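Local coordinates for protein A-adding tRNA nucleotidyltransferase (Aquifex aeolicus, PDB 4WBY) that adds the terminal adenosine to tRNA ending in CC, using ATP and magnesium, to complete the 3' CCA end, at residues Y270-L275 with P297-E302. Residues are numbered along the deposited sequence; the frame is centred on the assembly and turned at random.
Sequences YGWLYL and PSWVRE. With SO4 (sulfate ion), chain E.
Trp-272 packs against Pro-297, Trp-299 and Val-300 where two near-parallel helices meet in the helical part of this seahorse-shaped enzyme. The short axes of residues 271-275 and 298-302 run 26° apart and approach to 10.7 Å, with the Trp-272 indole between them. Its CB lies 3.5 Å from CG2 of Val-300 and also meets CH2 of Trp-299. CG of Trp-272 comes equally near that Val-300 methyl, which sits over the five-membered ring in a CH-pi contact. CD1 lies near the same methyl and CZ2 of Trp-299, and NE1 meets CD and CG of Pro-297. Farther out, CE3 of Trp-272 touches CG1 of Val-300, while CE2, CZ2 and, at the tip, CH2 lie near CD of Pro-297. CD of Pro-297 is 3.9 Å from the centroid of the Trp-272 six-membered ring, on the same face as the valine methyl. Met-294 and Ala-296 also touch the Trp-272 side chain. With an alanine here, CD of Pro-297 and CG2 of Val-300 would probably lose the indole face they rest on. In Trp-299, CG stands between the backbone N and carbonyl carbon (chi1 67°), which lays the indole across CG2 of Val-300 and lets its six-membered ring reach Trp-272 and Leu-273. The two indole planes are nearly perpendicular, at 85°, and His-335 stacks on Trp-299. At the edge of the Trp-299 ring, CZ3 meets CD2 of Leu-273 at 4.0 Å.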
loop_
_atom_site.group_PDB
_atom_site.type_symbol
_atom_site.label_atom_id
_atom_site.label_comp_id
_atom_site.label_asym_id
_atom_site.label_seq_id
_atom_site.Cartn_x
_atom_site.Cartn_y
_atom_site.Cartn_z
ATOM N N TYR A 270 9.477 -3.794 -0.304
ATOM C CA TYR A 270 9.878 -4.093 -1.679
ATOM C C TYR A 270 9.184 -3.261 -2.743
ATOM O O TYR A 270 9.691 -3.141 -3.854
ATOM C CB TYR A 270 9.632 -5.565 -2.002
ATOM C CG TYR A 270 10.324 -6.559 -1.100
ATOM C CD1 TYR A 270 11.698 -6.780 -1.193
ATOM C CD2 TYR A 270 9.597 -7.331 -0.204
ATOM C CE1 TYR A 270 12.330 -7.708 -0.384
ATOM C CE2 TYR A 270 10.217 -8.267 0.606
ATOM C CZ TYR A 270 11.579 -8.456 0.508
ATOM O OH TYR A 270 12.189 -9.383 1.310
ATOM N N GLY A 271 8.013 -2.722 -2.428
ATOM C CA GLY A 271 7.287 -1.911 -3.391
ATOM C C GLY A 271 8.122 -0.783 -3.971
ATOM O O GLY A 271 7.991 -0.449 -5.155
ATOM N N TRP A 272 8.995 -0.207 -3.149
ATOM C CA TRP A 272 9.852 0.876 -3.617
ATOM C C TRP A 272 10.816 0.416 -4.710
ATOM O O TRP A 272 11.197 1.208 -5.568
ATOM C CB TRP A 272 10.649 1.475 -2.456
ATOM C CG TRP A 272 9.808 2.214 -1.474
ATOM C CD1 TRP A 272 9.417 1.781 -0.244
ATOM C CD2 TRP A 272 9.240 3.521 -1.643
ATOM N NE1 TRP A 272 8.652 2.738 0.371
ATOM C CE2 TRP A 272 8.526 3.817 -0.466
ATOM C CE3 TRP A 272 9.274 4.471 -2.670
ATOM C CZ2 TRP A 272 7.841 5.022 -0.287
ATOM C CZ3 TRP A 272 8.597 5.670 -2.494
ATOM C CH2 TRP A 272 7.893 5.938 -1.307
ATOM N N LEU A 273 11.201 -0.858 -4.687
ATOM C CA LEU A 273 12.078 -1.391 -5.731
ATOM C C LEU A 273 11.405 -1.391 -7.099
ATOM O O LEU A 273 12.045 -1.111 -8.109
ATOM C CB LEU A 273 12.528 -2.810 -5.392
ATOM C CG LEU A 273 13.348 -2.998 -4.120
ATOM C CD1 LEU A 273 13.777 -4.454 -3.988
ATOM C CD2 LEU A 273 14.552 -2.086 -4.132
ATOM N N TYR A 274 10.120 -1.726 -7.138
ATOM C CA TYR A 274 9.371 -1.640 -8.379
ATOM C C TYR A 274 9.360 -0.210 -8.876
ATOM O O TYR A 274 9.531 0.043 -10.064
ATOM C CB TYR A 274 7.934 -2.125 -8.198
ATOM C CG TYR A 274 7.789 -3.610 -7.980
ATOM C CD1 TYR A 274 7.714 -4.487 -9.057
ATOM C CD2 TYR A 274 7.708 -4.136 -6.699
ATOM C CE1 TYR A 274 7.569 -5.845 -8.859
ATOM C CE2 TYR A 274 7.563 -5.489 -6.491
ATOM C CZ TYR A 274 7.492 -6.339 -7.572
ATOM O OH TYR A 274 7.344 -7.686 -7.362
ATOM N N LEU A 275 9.149 0.725 -7.954
ATOM C CA LEU A 275 9.123 2.136 -8.309
ATOM C C LEU A 275 10.467 2.588 -8.892
ATOM O O LEU A 275 10.506 3.315 -9.883
ATOM C CB LEU A 275 8.759 2.979 -7.092
ATOM C CG LEU A 275 8.396 4.420 -7.425
ATOM C CD1 LEU A 275 7.040 4.472 -8.120
ATOM C CD2 LEU A 275 8.394 5.248 -6.153
ATOM N N PRO A 297 11.742 6.719 1.699
ATOM C CA PRO A 297 12.755 6.481 2.735
ATOM C C PRO A 297 14.165 6.784 2.246
ATOM O O PRO A 297 14.445 6.708 1.041
ATOM C CB PRO A 297 12.613 4.984 3.032
ATOM C CG PRO A 297 11.197 4.663 2.683
ATOM C CD PRO A 297 10.839 5.564 1.526
ATOM N N SER A 298 15.041 7.116 3.187
ATOM C CA SER A 298 16.440 7.357 2.892
ATOM C C SER A 298 17.054 6.235 2.067
ATOM O O SER A 298 17.755 6.499 1.091
ATOM C CB SER A 298 17.223 7.534 4.186
ATOM O OG SER A 298 18.609 7.406 3.938
ATOM N N TRP A 299 16.793 4.982 2.431
ATOM C CA TRP A 299 17.444 3.890 1.711
ATOM C C TRP A 299 17.012 3.862 0.253
ATOM O O TRP A 299 17.802 3.527 -0.617
ATOM C CB TRP A 299 17.190 2.530 2.382
ATOM C CG TRP A 299 15.763 1.995 2.365
ATOM C CD1 TRP A 299 14.847 2.081 3.383
ATOM C CD2 TRP A 299 15.128 1.234 1.325
ATOM N NE1 TRP A 299 13.683 1.441 3.029
ATOM C CE2 TRP A 299 13.827 0.918 1.770
ATOM C CE3 TRP A 299 15.525 0.807 0.053
ATOM C CZ2 TRP A 299 12.923 0.191 0.988
ATOM C CZ3 TRP A 299 14.624 0.079 -0.719
ATOM C CH2 TRP A 299 13.342 -0.215 -0.249
ATOM N N VAL A 300 15.766 4.239 -0.013
ATOM C CA VAL A 300 15.266 4.284 -1.383
ATOM C C VAL A 300 15.950 5.397 -2.173
ATOM O O VAL A 300 16.384 5.198 -3.316
ATOM C CB VAL A 300 13.743 4.492 -1.414
ATOM C CG1 VAL A 300 13.244 4.608 -2.851
ATOM C CG2 VAL A 300 13.034 3.358 -0.674
ATOM N N ARG A 301 16.049 6.571 -1.563
ATOM C CA ARG A 301 16.656 7.709 -2.228
ATOM C C ARG A 301 18.145 7.474 -2.461
ATOM O O ARG A 301 18.673 7.833 -3.519
ATOM C CB ARG A 301 16.412 8.982 -1.419
ATOM C CG ARG A 301 14.923 9.325 -1.357
ATOM C CD ARG A 301 14.631 10.603 -0.602
ATOM N NE ARG A 301 14.722 10.421 0.839
ATOM C CZ ARG A 301 15.679 10.959 1.585
ATOM N NH1 ARG A 301 16.618 11.701 1.015
ATOM N NH2 ARG A 301 15.706 10.742 2.892
ATOM N N GLU A 302 18.811 6.832 -1.502
ATOM C CA GLU A 302 20.223 6.512 -1.659
ATOM C C GLU A 302 20.410 5.412 -2.707
ATOM O O GLU A 302 21.341 5.464 -3.510
ATOM C CB GLU A 302 20.836 6.092 -0.323
ATOM C CG GLU A 302 20.839 7.189 0.750
ATOM C CD GLU A 302 21.816 8.325 0.484
ATOM O OE1 GLU A 302 22.648 8.221 -0.446
ATOM O OE2 GLU A 302 21.759 9.329 1.227
HETATM S S SO4 E . 18.693 12.760 4.090
HETATM O O1 SO4 E . 18.189 13.309 2.835
HETATM O O2 SO4 E . 18.004 11.516 4.429
HETATM O O3 SO4 E . 20.135 12.527 3.985
HETATM O O4 SO4 E . 18.495 13.729 5.171
#